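Local coordinates for magnetosome protein MamA (Magnetospirillum gryphiswaldense, PDB 3AS8) that is a magnetosome-associated tetratricopeptide-repeat protein that recognises copies of itself and so promotes assembly of a larger protein complex, at residues F40-A45 with E66-D71; M30-Y35 with L46-A51; A72-K77 with L99-E104. All blocks are in the same frame, centred on the assembly; numbering follows the deposited sequence. Where two conformers were deposited one is given.

Contact 1 (F40-A45 with E66-D71); sequences FDVEVA and ERSIAD
Val42 and Ser68 bring the two backbones to 5.5 Å, CA to CA, where the start of helix 42-54 meets the last turns of helix 58-71. Asp41 is the N-cap of the first helix: its OD1 takes Val44 N at 3.2 Å from above the carboxylate plane, with a weaker bond from Glu43 N. Its other oxygen, OD2, is held by Arg12 in a salt bridge to helix 5-20. Just ahead of the cap, Phe40 turns the edge of its ring to helix 58-71, with Ser68 OG and Asp71 OD2 in the ring plane. CG stands anti to the backbone N (chi1 -162°), which directs the ring toward that helix. Phe40 CE1 lies 3.9 Å from Arg67 CG, while the guanidinium runs on to a salt bridge with Glu63. At the far end of the ring CZ meets Ser68 OG at 3.7 Å. The Phe40 and Asp71 side chains slide past each other in opposite directions, and Asp71 OD2 comes 3.8 Å from Phe40 CD2. Beside Phe40, Val42 CG2 rests on Ser68 CB at 4.1 Å. Ala45 CB is only 3.0 Å from Ser68 OG, apparently a tight fit; that hydroxyl bonds to Leu64 O in its own helix. One water donates to Phe40 O and to Asp71 OD2, and accepts weakly from Val42 N. An aromatic ring and methyls are thus set against polar side chains without a direct bond between the segments; the polar connection runs through water, and Asp71 OD2 probably gains a little from the slightly positive C-H edge of the ring.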
ATOM      1  N   PHE A  40      -6.223 -17.267  17.363  1.00 47.97           N
ATOM      2  CA  PHE A  40      -5.670 -16.383  16.334  1.00 44.31           C
ATOM      3  C   PHE A  40      -4.139 -16.507  15.980  1.00 42.07           C
ATOM      4  O   PHE A  40      -3.294 -16.391  16.851  1.00 43.40           O
ATOM      5  CB  PHE A  40      -6.011 -14.948  16.684  1.00 45.44           C
ATOM      6  CG  PHE A  40      -5.865 -14.029  15.514  1.00 45.80           C
ATOM      7  CD1 PHE A  40      -6.874 -13.957  14.547  1.00 43.80           C
ATOM      8  CD2 PHE A  40      -4.675 -13.306  15.318  1.00 47.24           C
ATOM      9  CE1 PHE A  40      -6.727 -13.144  13.447  1.00 44.18           C
ATOM     10  CE2 PHE A  40      -4.531 -12.480  14.203  1.00 45.17           C
ATOM     11  CZ  PHE A  40      -5.543 -12.408  13.284  1.00 45.13           C
ATOM     12  N   ASP A  41      -3.808 -16.655  14.681  1.00 38.08           N
ATOM     13  CA  ASP A  41      -2.416 -16.841  14.167  1.00 36.78           C
ATOM     14  C   ASP A  41      -2.130 -15.763  13.122  1.00 35.70           C
ATOM     15  O   ASP A  41      -2.784 -15.779  12.071  1.00 32.25           O
ATOM     16  CB  ASP A  41      -2.341 -18.228  13.532  1.00 35.48           C
ATOM     17  CG  ASP A  41      -0.972 -18.576  12.868  1.00 37.43           C
ATOM     18  OD1 ASP A  41      -0.216 -17.737  12.285  1.00 39.42           O
ATOM     19  OD2 ASP A  41      -0.662 -19.781  12.891  1.00 40.50           O
ATOM     20  N   VAL A  42      -1.175 -14.845  13.393  1.00 36.62           N
ATOM     21  CA  VAL A  42      -1.034 -13.593  12.572  1.00 35.24           C
ATOM     22  C   VAL A  42      -0.549 -13.932  11.166  1.00 33.66           C
ATOM     23  O   VAL A  42      -0.991 -13.337  10.179  1.00 32.20           O
ATOM     24  CB  VAL A  42      -0.126 -12.489  13.236  1.00 37.35           C
ATOM     25  CG1 VAL A  42       1.292 -12.926  13.384  1.00 39.41           C
ATOM     26  CG2 VAL A  42      -0.137 -11.184  12.414  1.00 36.66           C
ATOM     27  N   GLU A  43       0.276 -14.956  11.055  1.00 31.89           N
ATOM     28  CA  GLU A  43       0.859 -15.304   9.749  1.00 31.67           C
ATOM     29  C   GLU A  43      -0.192 -15.951   8.822  1.00 27.85           C
ATOM     30  O   GLU A  43      -0.182 -15.713   7.595  1.00 27.28           O
ATOM     31  CB  GLU A  43       2.050 -16.196  10.030  1.00 34.19           C
ATOM     32  CG  GLU A  43       3.227 -16.014   9.133  1.00 40.06           C
ATOM     33  CD  GLU A  43       3.734 -14.603   9.015  1.00 42.28           C
ATOM     34  OE1 GLU A  43       3.952 -14.189   7.852  1.00 46.04           O
ATOM     35  OE2 GLU A  43       3.939 -13.922  10.041  1.00 45.58           O
ATOM     36  N   VAL A  44      -1.122 -16.705   9.431  1.00 27.13           N
ATOM     37  CA  VAL A  44      -2.244 -17.287   8.745  1.00 25.16           C
ATOM     38  C   VAL A  44      -3.206 -16.134   8.358  1.00 25.90           C
ATOM     39  O   VAL A  44      -3.580 -16.016   7.164  1.00 22.82           O
ATOM     40  CB  VAL A  44      -2.930 -18.380   9.595  1.00 26.50           C
ATOM     41  CG1 VAL A  44      -4.328 -18.711   9.025  1.00 25.40           C
ATOM     42  CG2 VAL A  44      -2.002 -19.656   9.688  1.00 23.19           C
ATOM     43  N   ALA A  45      -3.544 -15.234   9.311  1.00 24.05           N
ATOM     44  CA  ALA A  45      -4.457 -14.128   8.987  1.00 22.75           C
ATOM     45  C   ALA A  45      -3.899 -13.160   7.895  1.00 21.80           C
ATOM     46  O   ALA A  45      -4.631 -12.714   6.999  1.00 19.36           O
ATOM     47  CB  ALA A  45      -4.899 -13.337  10.255  1.00 24.86           C
ATOM     48  N   GLU A  66      -7.186  -6.289   9.550  1.00 19.58           N
ATOM     49  CA  GLU A  66      -7.474  -5.428  10.697  1.00 21.12           C
ATOM     50  C   GLU A  66      -7.344  -6.207  12.034  1.00 23.45           C
ATOM     51  O   GLU A  66      -6.817  -5.689  13.006  1.00 22.77           O
ATOM     52  CB  GLU A  66      -8.908  -4.863  10.558  1.00 23.08           C
ATOM     53  CG  GLU A  66      -9.118  -3.788   9.466  1.00 23.70           C
ATOM     54  CD  GLU A  66     -10.612  -3.410   9.112  1.00 32.77           C
ATOM     55  OE1 GLU A  66     -10.816  -2.434   8.288  1.00 31.26           O
ATOM     56  OE2 GLU A  66     -11.599  -4.071   9.589  1.00 31.09           O
ATOM     57  N   ARG A  67      -7.924  -7.415  12.074  1.00 23.51           N
ATOM     58  CA  ARG A  67      -7.775  -8.310  13.213  1.00 26.28           C
ATOM     59  C   ARG A  67      -6.229  -8.586  13.452  1.00 26.04           C
ATOM     60  O   ARG A  67      -5.751  -8.630  14.571  1.00 25.77           O
ATOM     61  CB  ARG A  67      -8.605  -9.592  12.956  1.00 26.76           C
ATOM     62  CG  ARG A  67      -9.189 -10.225  14.177  1.00 35.64           C
ATOM     63  CD  ARG A  67     -10.172 -11.344  13.856  0.50 35.97           C
ATOM     64  NE  ARG A  67     -11.144 -10.892  12.870  0.50 35.54           N
ATOM     65  CZ  ARG A  67     -12.312 -10.332  13.175  0.50 37.74           C
ATOM     66  NH1 ARG A  67     -12.676 -10.165  14.456  0.50 37.13           N
ATOM     67  NH2 ARG A  67     -13.108  -9.928  12.195  0.50 35.98           N
ATOM     68  N   SER A  68      -5.458  -8.774  12.392  1.00 26.29           N
ATOM     69  CA  SER A  68      -4.008  -8.981  12.483  1.00 28.04           C
ATOM     70  C   SER A  68      -3.267  -7.800  13.109  1.00 29.31           C
ATOM     71  O   SER A  68      -2.464  -7.950  14.077  1.00 28.94           O
ATOM     72  CB  SER A  68      -3.441  -9.241  11.093  1.00 28.18           C
ATOM     73  OG  SER A  68      -4.063 -10.434  10.526  1.00 30.61           O
ATOM     74  N   ILE A  69      -3.537  -6.613  12.555  1.00 29.57           N
ATOM     75  CA  ILE A  69      -2.869  -5.401  13.062  1.00 30.80           C
ATOM     76  C   ILE A  69      -3.333  -5.141  14.513  1.00 31.63           C
ATOM     77  O   ILE A  69      -2.579  -4.591  15.269  1.00 33.63           O
ATOM     78  CB  ILE A  69      -3.008  -4.163  12.122  1.00 29.07           C
ATOM     79  CG1 ILE A  69      -1.711  -3.286  12.141  1.00 32.54           C
ATOM     80  CG2 ILE A  69      -4.205  -3.317  12.502  1.00 31.99           C
ATOM     81  CD1 ILE A  69      -0.346  -4.010  11.734  1.00 27.45           C
ATOM     82  N   ALA A  70      -4.526  -5.581  14.909  1.00 33.39           N
ATOM     83  CA  ALA A  70      -4.919  -5.491  16.338  1.00 35.31           C
ATOM     84  C   ALA A  70      -4.069  -6.433  17.233  1.00 37.01           C
ATOM     85  O   ALA A  70      -3.726  -6.124  18.356  1.00 38.95           O
ATOM     86  CB  ALA A  70      -6.452  -5.735  16.527  1.00 36.06           C
ATOM     87  N   ASP A  71      -3.744  -7.603  16.725  1.00 37.79           N
ATOM     88  CA  ASP A  71      -2.972  -8.608  17.449  1.00 39.50           C
ATOM     89  C   ASP A  71      -1.449  -8.343  17.451  1.00 37.92           C
ATOM     90  O   ASP A  71      -0.705  -8.721  18.376  1.00 38.10           O
ATOM     91  CB  ASP A  71      -3.232  -9.938  16.741  1.00 40.84           C
ATOM     92  CG  ASP A  71      -2.461 -11.089  17.348  1.00 46.61           C
ATOM     93  OD1 ASP A  71      -2.757 -11.432  18.497  1.00 52.81           O
ATOM     94  OD2 ASP A  71      -1.559 -11.649  16.679  1.00 53.56           O
TER
HETATM   95  O   HOH W   1      -0.810 -14.651  15.968  1.00 52.41           O

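Contact 2 (M30-Y35 with L46-A51); sequences MLEQVY and LHLGIA
Leu31 and Leu48 form the apolar centre of this contact, with their CA atoms 6.1 Å apart and their CB atoms 4.1 Å apart. Leu31 belongs to helix 24-31, and its CD1 reaches over the backbone of helix 42-54 to lie 3.7 Å from Leu48 N and 3.8 Å from His47 CB. With CG anti to its backbone N (chi1 177°), Leu48 extends away from its own helix and places CD2 3.6 Å from Tyr35 CB, the two side chains crossing at about a right angle. CD2 is also 4.0 Å from Tyr35 CG, approaching the ring obliquely, and the other methyl, CD1, lies beside Glu32 CG at 4.3 Å.

The polar groups look elsewhere for their partners. Glu32 OE2 bonds to Tyr52 OH, one turn beyond Leu48, and His47 ND1 is hydrogen-bonded to Glu43 O a turn earlier. Within segment 30-35, Leu31 O receives both Val34 N and Tyr35 N, a pair of bonds that turns the chain and brings Tyr35 round to Leu48.

Leu64 of helix 58-71 also packs on Leu48, putting that leucine among three successive helices. Here Leu31, Tyr35 and Leu48 join helix 24-31 and the chain that follows it to helix 42-54, in keeping with the tetratricopeptide-repeat fold, in which antiparallel helix pairs joined by short turns stack side by side into a right-handed superhelix.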
ATOM      1  N   MET A  30      -6.733 -23.674   1.158  1.00 18.76           N
ATOM      2  CA  MET A  30      -6.006 -24.267   2.290  1.00 20.00           C
ATOM      3  C   MET A  30      -6.151 -23.480   3.576  1.00 18.44           C
ATOM      4  O   MET A  30      -6.386 -24.066   4.655  1.00 19.82           O
ATOM      5  CB  MET A  30      -4.516 -24.428   1.966  1.00 20.45           C
ATOM      6  CG  MET A  30      -4.124 -25.404   0.808  1.00 27.98           C
ATOM      7  SD  MET A  30      -4.530 -27.123   1.168  1.00 46.83           S
ATOM      8  CE  MET A  30      -5.968 -27.376   0.167  1.00 41.17           C
ATOM      9  N   LEU A  31      -5.946 -22.173   3.536  1.00 18.84           N
ATOM     10  CA  LEU A  31      -5.882 -21.409   4.816  1.00 19.50           C
ATOM     11  C   LEU A  31      -7.233 -21.265   5.488  1.00 21.18           C
ATOM     12  O   LEU A  31      -7.308 -21.149   6.714  1.00 20.40           O
ATOM     13  CB  LEU A  31      -5.123 -20.078   4.703  1.00 18.44           C
ATOM     14  CG  LEU A  31      -3.601 -20.097   4.408  1.00 19.47           C
ATOM     15  CD1 LEU A  31      -3.029 -18.687   4.056  1.00 19.53           C
ATOM     16  CD2 LEU A  31      -2.750 -20.890   5.397  1.00 19.27           C
ATOM     17  N   GLU A  32      -8.310 -21.342   4.722  1.00 19.96           N
ATOM     18  CA  GLU A  32      -9.633 -21.368   5.307  1.00 21.78           C
ATOM     19  C   GLU A  32      -9.828 -22.559   6.265  1.00 23.78           C
ATOM     20  O   GLU A  32     -10.690 -22.512   7.156  1.00 24.71           O
ATOM     21  CB  GLU A  32     -10.684 -21.486   4.205  1.00 22.71           C
ATOM     22  CG  GLU A  32     -11.079 -20.144   3.611  1.00 26.69           C
ATOM     23  CD  GLU A  32     -12.188 -20.213   2.528  1.00 29.76           C
ATOM     24  OE1 GLU A  32     -12.432 -21.292   1.940  1.00 31.96           O
ATOM     25  OE2 GLU A  32     -12.817 -19.165   2.274  1.00 27.86           O
ATOM     26  N   GLN A  33      -9.044 -23.609   6.066  1.00 23.60           N
ATOM     27  CA  GLN A  33      -9.196 -24.838   6.819  1.00 26.59           C
ATOM     28  C   GLN A  33      -8.367 -24.826   8.081  1.00 29.75           C
ATOM     29  O   GLN A  33      -8.405 -25.807   8.848  1.00 32.93           O
ATOM     30  CB  GLN A  33      -8.795 -26.035   5.940  1.00 25.66           C
ATOM     31  CG  GLN A  33      -9.735 -26.211   4.770  1.00 27.09           C
ATOM     32  CD  GLN A  33      -9.378 -27.398   3.913  1.00 29.25           C
ATOM     33  OE1 GLN A  33      -9.573 -28.528   4.353  1.00 26.63           O
ATOM     34  NE2 GLN A  33      -8.867 -27.161   2.688  1.00 24.93           N
ATOM     35  N   VAL A  34      -7.558 -23.776   8.270  1.00 29.66           N
ATOM     36  CA  VAL A  34      -6.854 -23.593   9.543  1.00 30.90           C
ATOM     37  C   VAL A  34      -7.150 -22.275  10.274  1.00 31.24           C
ATOM     38  O   VAL A  34      -6.952 -22.194  11.502  1.00 31.60           O
ATOM     39  CB  VAL A  34      -5.313 -23.814   9.438  1.00 31.15           C
ATOM     40  CG1 VAL A  34      -4.641 -22.960   8.399  1.00 26.81           C
ATOM     41  CG2 VAL A  34      -4.682 -23.587  10.818  1.00 36.31           C
ATOM     42  N   TYR A  35      -7.629 -21.254   9.557  1.00 29.15           N
ATOM     43  CA  TYR A  35      -7.879 -19.962  10.188  1.00 29.29           C
ATOM     44  C   TYR A  35      -8.961 -20.135  11.244  1.00 32.35           C
ATOM     45  O   TYR A  35      -9.986 -20.732  10.981  1.00 32.02           O
ATOM     46  CB  TYR A  35      -8.299 -18.865   9.173  1.00 28.79           C
ATOM     47  CG  TYR A  35      -8.733 -17.611   9.868  1.00 27.13           C
ATOM     48  CD1 TYR A  35      -7.795 -16.820  10.548  1.00 29.72           C
ATOM     49  CD2 TYR A  35     -10.061 -17.216   9.889  1.00 30.46           C
ATOM     50  CE1 TYR A  35      -8.183 -15.644  11.283  1.00 31.31           C
ATOM     51  CE2 TYR A  35     -10.462 -16.018  10.585  1.00 30.24           C
ATOM     52  CZ  TYR A  35      -9.515 -15.265  11.286  1.00 30.68           C
ATOM     53  OH  TYR A  35      -9.910 -14.130  11.961  1.00 36.52           O
ATOM     54  N   LEU A  46      -2.607 -12.899   7.941  1.00 21.64           N
ATOM     55  CA  LEU A  46      -1.956 -12.061   6.974  1.00 22.21           C
ATOM     56  C   LEU A  46      -1.993 -12.644   5.564  1.00 22.10           C
ATOM     57  O   LEU A  46      -2.354 -11.944   4.603  1.00 23.07           O
ATOM     58  CB  LEU A  46      -0.543 -11.849   7.361  1.00 23.28           C
ATOM     59  CG  LEU A  46       0.364 -11.254   6.267  1.00 27.77           C
ATOM     60  CD1 LEU A  46      -0.137  -9.803   5.811  1.00 26.20           C
ATOM     61  CD2 LEU A  46       1.802 -11.163   6.708  1.00 25.59           C
ATOM     62  N   HIS A  47      -1.607 -13.913   5.432  1.00 20.99           N
ATOM     63  CA  HIS A  47      -1.608 -14.546   4.134  1.00 20.27           C
ATOM     64  C   HIS A  47      -3.014 -14.809   3.561  1.00 18.48           C
ATOM     65  O   HIS A  47      -3.251 -14.617   2.365  1.00 17.43           O
ATOM     66  CB  HIS A  47      -0.641 -15.719   4.179  1.00 20.37           C
ATOM     67  CG  HIS A  47       0.784 -15.264   4.225  1.00 21.92           C
ATOM     68  ND1 HIS A  47       1.504 -15.129   5.405  1.00 26.95           N
ATOM     69  CD2 HIS A  47       1.573 -14.757   3.244  1.00 23.77           C
ATOM     70  CE1 HIS A  47       2.705 -14.641   5.124  1.00 26.74           C
ATOM     71  NE2 HIS A  47       2.776 -14.416   3.826  1.00 29.90           N
ATOM     72  N   LEU A  48      -3.972 -15.173   4.410  1.00 16.43           N
ATOM     73  CA  LEU A  48      -5.324 -15.359   3.932  1.00 16.75           C
ATOM     74  C   LEU A  48      -5.996 -14.028   3.599  1.00 16.27           C
ATOM     75  O   LEU A  48      -6.835 -13.953   2.699  1.00 18.50           O
ATOM     76  CB  LEU A  48      -6.161 -16.134   4.965  1.00 16.61           C
ATOM     77  CG  LEU A  48      -7.650 -16.387   4.697  1.00 19.06           C
ATOM     78  CD1 LEU A  48      -7.963 -17.182   3.336  1.00 16.16           C
ATOM     79  CD2 LEU A  48      -8.126 -17.217   5.939  1.00 16.41           C
ATOM     80  N   GLY A  49      -5.702 -13.012   4.393  1.00 18.18           N
ATOM     81  CA  GLY A  49      -6.112 -11.619   4.101  1.00 18.26           C
ATOM     82  C   GLY A  49      -5.634 -11.215   2.713  1.00 16.97           C
ATOM     83  O   GLY A  49      -6.432 -10.793   1.922  1.00 17.40           O
ATOM     84  N   ILE A  50      -4.345 -11.350   2.453  1.00 18.08           N
ATOM     85  CA  ILE A  50      -3.726 -11.069   1.121  1.00 18.72           C
ATOM     86  C   ILE A  50      -4.452 -11.842   0.039  1.00 19.05           C
ATOM     87  O   ILE A  50      -4.915 -11.285  -0.940  1.00 21.06           O
ATOM     88  CB  ILE A  50      -2.217 -11.384   1.149  1.00 20.04           C
ATOM     89  CG1 ILE A  50      -1.417 -10.328   1.917  1.00 20.20           C
ATOM     90  CG2 ILE A  50      -1.520 -11.483  -0.304  1.00 18.56           C
ATOM     91  CD1 ILE A  50       0.153 -10.661   1.924  1.00 18.03           C
ATOM     92  N   ALA A  51      -4.625 -13.130   0.264  1.00 18.00           N
ATOM     93  CA  ALA A  51      -5.311 -14.028  -0.681  1.00 16.45           C
ATOM     94  C   ALA A  51      -6.759 -13.657  -0.942  1.00 16.08           C
ATOM     95  O   ALA A  51      -7.201 -13.726  -2.097  1.00 14.59           O
ATOM     96  CB  ALA A  51      -5.194 -15.514  -0.210  1.00 15.23           C
TER

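Contact 3 (A72-K77 with L99-E104); sequences APDNIK and LVKVAE
Lys101 reaches from helix 92-105 across to the turn that leads into helix 76-88, and its side chain can be followed atom by atom. CB points toward the turn. CG, placed anti to the backbone N (chi1 176°), meets the first apolar neighbour, Ile76 CD1, at 4.0 Å. CD lies 4.1 Å from Pro73 O, and CE comes closer to the same carbonyl, 3.4 Å away. The chain runs extended to this point; a bend at the last torsion (chi4 74°) then swings NZ to Asp74. There NZ donates to Asp74 OD2 at 3.0 Å, a salt bridge made to the anti lone pair of that oxygen, the one facing away from OD1. The carboxylate itself leans toward the lysine from the exposed turn, and the two side chains cross obliquely.

Next to the ion pair, Ile76 packs on the buried Val102. Its CG2 is 4.2 Å from Val102 CG1, the two side chains sliding past each other in opposite directions, and Val102 CG2 lies 4.0 Å from Ile76 O. Val102 also touches Ala79 and Thr80 of helix 76-88 and Val112 of helix 110-122.

The segment 72-77 is itself well defined. Ala72 to Asn75 form a type I beta turn, and Asn75 is the N-cap of helix 76-88, its OD1 accepting from Val78 N. The salt bridge ties this turn to helix 92-105 at the surface, with branched aliphatic side chains alongside. The turn between helices 58-71 and 76-88 thus packs on helix 92-105, the next helix of the chain, consistent with the stacked helix-turn-helix units of a tetratricopeptide-repeat domain.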
ATOM      1  N   ALA A  72      -0.972  -7.778  16.351  1.00 34.37           N
ATOM      2  CA  ALA A  72       0.462  -7.560  16.150  1.00 33.25           C
ATOM      3  C   ALA A  72       0.615  -6.118  15.597  1.00 32.13           C
ATOM      4  O   ALA A  72       0.846  -5.934  14.379  1.00 32.30           O
ATOM      5  CB  ALA A  72       1.009  -8.609  15.193  1.00 31.95           C
ATOM      6  N   PRO A  73       0.458  -5.096  16.480  1.00 32.56           N
ATOM      7  CA  PRO A  73       0.434  -3.680  16.048  1.00 32.53           C
ATOM      8  C   PRO A  73       1.693  -3.174  15.346  1.00 31.93           C
ATOM      9  O   PRO A  73       1.605  -2.206  14.575  1.00 31.63           O
ATOM     10  CB  PRO A  73       0.195  -2.881  17.346  1.00 34.23           C
ATOM     11  CG  PRO A  73       0.317  -3.871  18.489  1.00 37.25           C
ATOM     12  CD  PRO A  73       0.287  -5.263  17.946  1.00 34.48           C
ATOM     13  N   ASP A  74       2.846  -3.769  15.629  1.00 32.69           N
ATOM     14  CA  ASP A  74       4.086  -3.319  14.991  1.00 32.88           C
ATOM     15  C   ASP A  74       4.509  -4.161  13.798  1.00 31.02           C
ATOM     16  O   ASP A  74       5.619  -4.003  13.334  1.00 31.58           O
ATOM     17  CB  ASP A  74       5.251  -3.237  16.008  1.00 34.75           C
ATOM     18  CG  ASP A  74       4.867  -2.427  17.271  1.00 39.58           C
ATOM     19  OD1 ASP A  74       4.838  -3.027  18.379  1.00 44.01           O
ATOM     20  OD2 ASP A  74       4.540  -1.218  17.124  1.00 38.91           O
ATOM     21  N   ASN A  75       3.652  -5.070  13.318  1.00 28.66           N
ATOM     22  CA  ASN A  75       3.988  -5.871  12.166  1.00 26.04           C
ATOM     23  C   ASN A  75       3.912  -4.995  10.922  1.00 24.72           C
ATOM     24  O   ASN A  75       2.854  -4.542  10.516  1.00 21.76           O
ATOM     25  CB  ASN A  75       3.036  -7.091  12.060  1.00 26.24           C
ATOM     26  CG  ASN A  75       3.436  -8.058  10.972  1.00 26.20           C
ATOM     27  OD1 ASN A  75       3.628  -7.656   9.800  1.00 24.72           O
ATOM     28  ND2 ASN A  75       3.530  -9.381  11.339  1.00 22.64           N
ATOM     29  N   ILE A  76       5.049  -4.778  10.298  1.00 25.31           N
ATOM     30  CA  ILE A  76       5.145  -3.838   9.177  1.00 25.18           C
ATOM     31  C   ILE A  76       4.594  -4.417   7.889  1.00 23.96           C
ATOM     32  O   ILE A  76       4.071  -3.694   7.052  1.00 24.25           O
ATOM     33  CB  ILE A  76       6.625  -3.361   9.014  1.00 26.23           C
ATOM     34  CG1 ILE A  76       7.075  -2.516  10.238  1.00 25.51           C
ATOM     35  CG2 ILE A  76       6.846  -2.581   7.700  1.00 26.46           C
ATOM     36  CD1 ILE A  76       6.259  -1.199  10.508  1.00 23.89           C
ATOM     37  N   LYS A  77       4.710  -5.725   7.737  0.50 25.00           N
ATOM     38  CA  LYS A  77       4.243  -6.428   6.547  0.50 24.46           C
ATOM     39  C   LYS A  77       2.681  -6.385   6.467  0.50 23.16           C
ATOM     40  O   LYS A  77       2.101  -6.248   5.391  0.50 21.92           O
ATOM     41  CB  LYS A  77       4.790  -7.847   6.656  0.50 26.51           C
ATOM     42  CG  LYS A  77       4.753  -8.725   5.463  0.50 28.83           C
ATOM     43  CD  LYS A  77       5.399 -10.068   5.851  0.50 28.74           C
ATOM     44  CE  LYS A  77       5.780 -10.839   4.613  0.50 28.95           C
ATOM     45  NZ  LYS A  77       4.542 -11.147   3.888  0.50 26.80           N
ATOM     46  N   LEU A  99       0.549   3.941   6.890  1.00 19.63           N
ATOM     47  CA  LEU A  99       1.609   4.356   5.964  1.00 18.57           C
ATOM     48  C   LEU A  99       2.685   5.259   6.619  1.00 18.80           C
ATOM     49  O   LEU A  99       3.831   5.145   6.238  1.00 19.68           O
ATOM     50  CB  LEU A  99       1.034   5.001   4.685  1.00 16.78           C
ATOM     51  CG  LEU A  99       0.093   4.144   3.881  1.00 17.04           C
ATOM     52  CD1 LEU A  99      -0.524   4.954   2.696  1.00 23.14           C
ATOM     53  CD2 LEU A  99       0.690   2.816   3.376  1.00 18.27           C
ATOM     54  N   VAL A 100       2.330   6.162   7.549  1.00 19.54           N
ATOM     55  CA  VAL A 100       3.330   6.864   8.328  1.00 20.19           C
ATOM     56  C   VAL A 100       4.260   5.891   9.009  1.00 21.70           C
ATOM     57  O   VAL A 100       5.472   6.070   9.020  1.00 22.17           O
ATOM     58  CB  VAL A 100       2.677   7.869   9.326  1.00 21.03           C
ATOM     59  CG1 VAL A 100       3.709   8.534  10.386  1.00 22.84           C
ATOM     60  CG2 VAL A 100       1.904   8.946   8.529  1.00 20.04           C
ATOM     61  N   LYS A 101       3.704   4.847   9.630  1.00 21.47           N
ATOM     62  CA  LYS A 101       4.519   3.937  10.402  1.00 22.06           C
ATOM     63  C   LYS A 101       5.369   3.100   9.492  1.00 20.18           C
ATOM     64  O   LYS A 101       6.552   2.866   9.752  1.00 21.90           O
ATOM     65  CB  LYS A 101       3.593   3.060  11.263  1.00 22.26           C
ATOM     66  CG  LYS A 101       4.321   1.964  12.071  1.00 27.93           C
ATOM     67  CD  LYS A 101       3.260   0.996  12.709  1.00 30.93           C
ATOM     68  CE  LYS A 101       3.835   0.192  13.865  1.00 34.84           C
ATOM     69  NZ  LYS A 101       4.035   0.968  15.081  1.00 39.72           N
ATOM     70  N   VAL A 102       4.824   2.688   8.374  1.00 19.19           N
ATOM     71  CA  VAL A 102       5.608   1.879   7.435  1.00 19.58           C
ATOM     72  C   VAL A 102       6.715   2.731   6.829  1.00 20.14           C
ATOM     73  O   VAL A 102       7.860   2.285   6.790  1.00 21.91           O
ATOM     74  CB  VAL A 102       4.762   1.277   6.313  1.00 18.53           C
ATOM     75  CG1 VAL A 102       5.631   0.628   5.297  1.00 20.38           C
ATOM     76  CG2 VAL A 102       3.686   0.325   6.865  1.00 20.76           C
ATOM     77  N   ALA A 103       6.393   3.951   6.413  1.00 20.54           N
ATOM     78  CA  ALA A 103       7.440   4.842   5.835  1.00 21.55           C
ATOM     79  C   ALA A 103       8.578   5.125   6.840  1.00 22.74           C
ATOM     80  O   ALA A 103       9.716   5.225   6.427  1.00 24.96           O
ATOM     81  CB  ALA A 103       6.835   6.166   5.296  1.00 18.60           C
ATOM     82  N   GLU A 104       8.278   5.304   8.130  1.00 22.91           N
ATOM     83  CA  GLU A 104       9.325   5.483   9.132  1.00 25.55           C
ATOM     84  C   GLU A 104      10.208   4.226   9.283  1.00 25.32           C
ATOM     85  O   GLU A 104      11.412   4.333   9.451  1.00 26.03           O
ATOM     86  CB  GLU A 104       8.742   5.932  10.514  1.00 25.83           C
ATOM     87  CG  GLU A 104       9.682   5.747  11.770  1.00 31.59           C
ATOM     88  CD  GLU A 104      10.668   6.875  11.972  0.50 34.82           C
ATOM     89  OE1 GLU A 104      10.372   8.009  11.542  0.50 34.27           O
ATOM     90  OE2 GLU A 104      11.739   6.635  12.572  0.50 38.10           O
TER

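How the contacts relate
Following the chain from the N terminus, segment 30-35 opens contact 2 and segment 40-45 opens contact 1 before 46-51 closes contact 2; contact 1 then closes at 66-71, so the two loops cross. Contact 3 starts at the very next residue, in the 72-77 turn, and closes at 99-104, in series with both. Helix 42-54 serves contacts 1 and 2, and Tyr35 of contact 2 packs on Phe40 and Arg67 of contact 1. The turn carries the row onward, with Ile69 and Val42 touching Asn75; at the start of helix 76-88, Lys77 in one conformer lies against Leu46 and His47. Together they tie helices 24-31, 42-54, 58-71, 76-88 and 92-105 in succession.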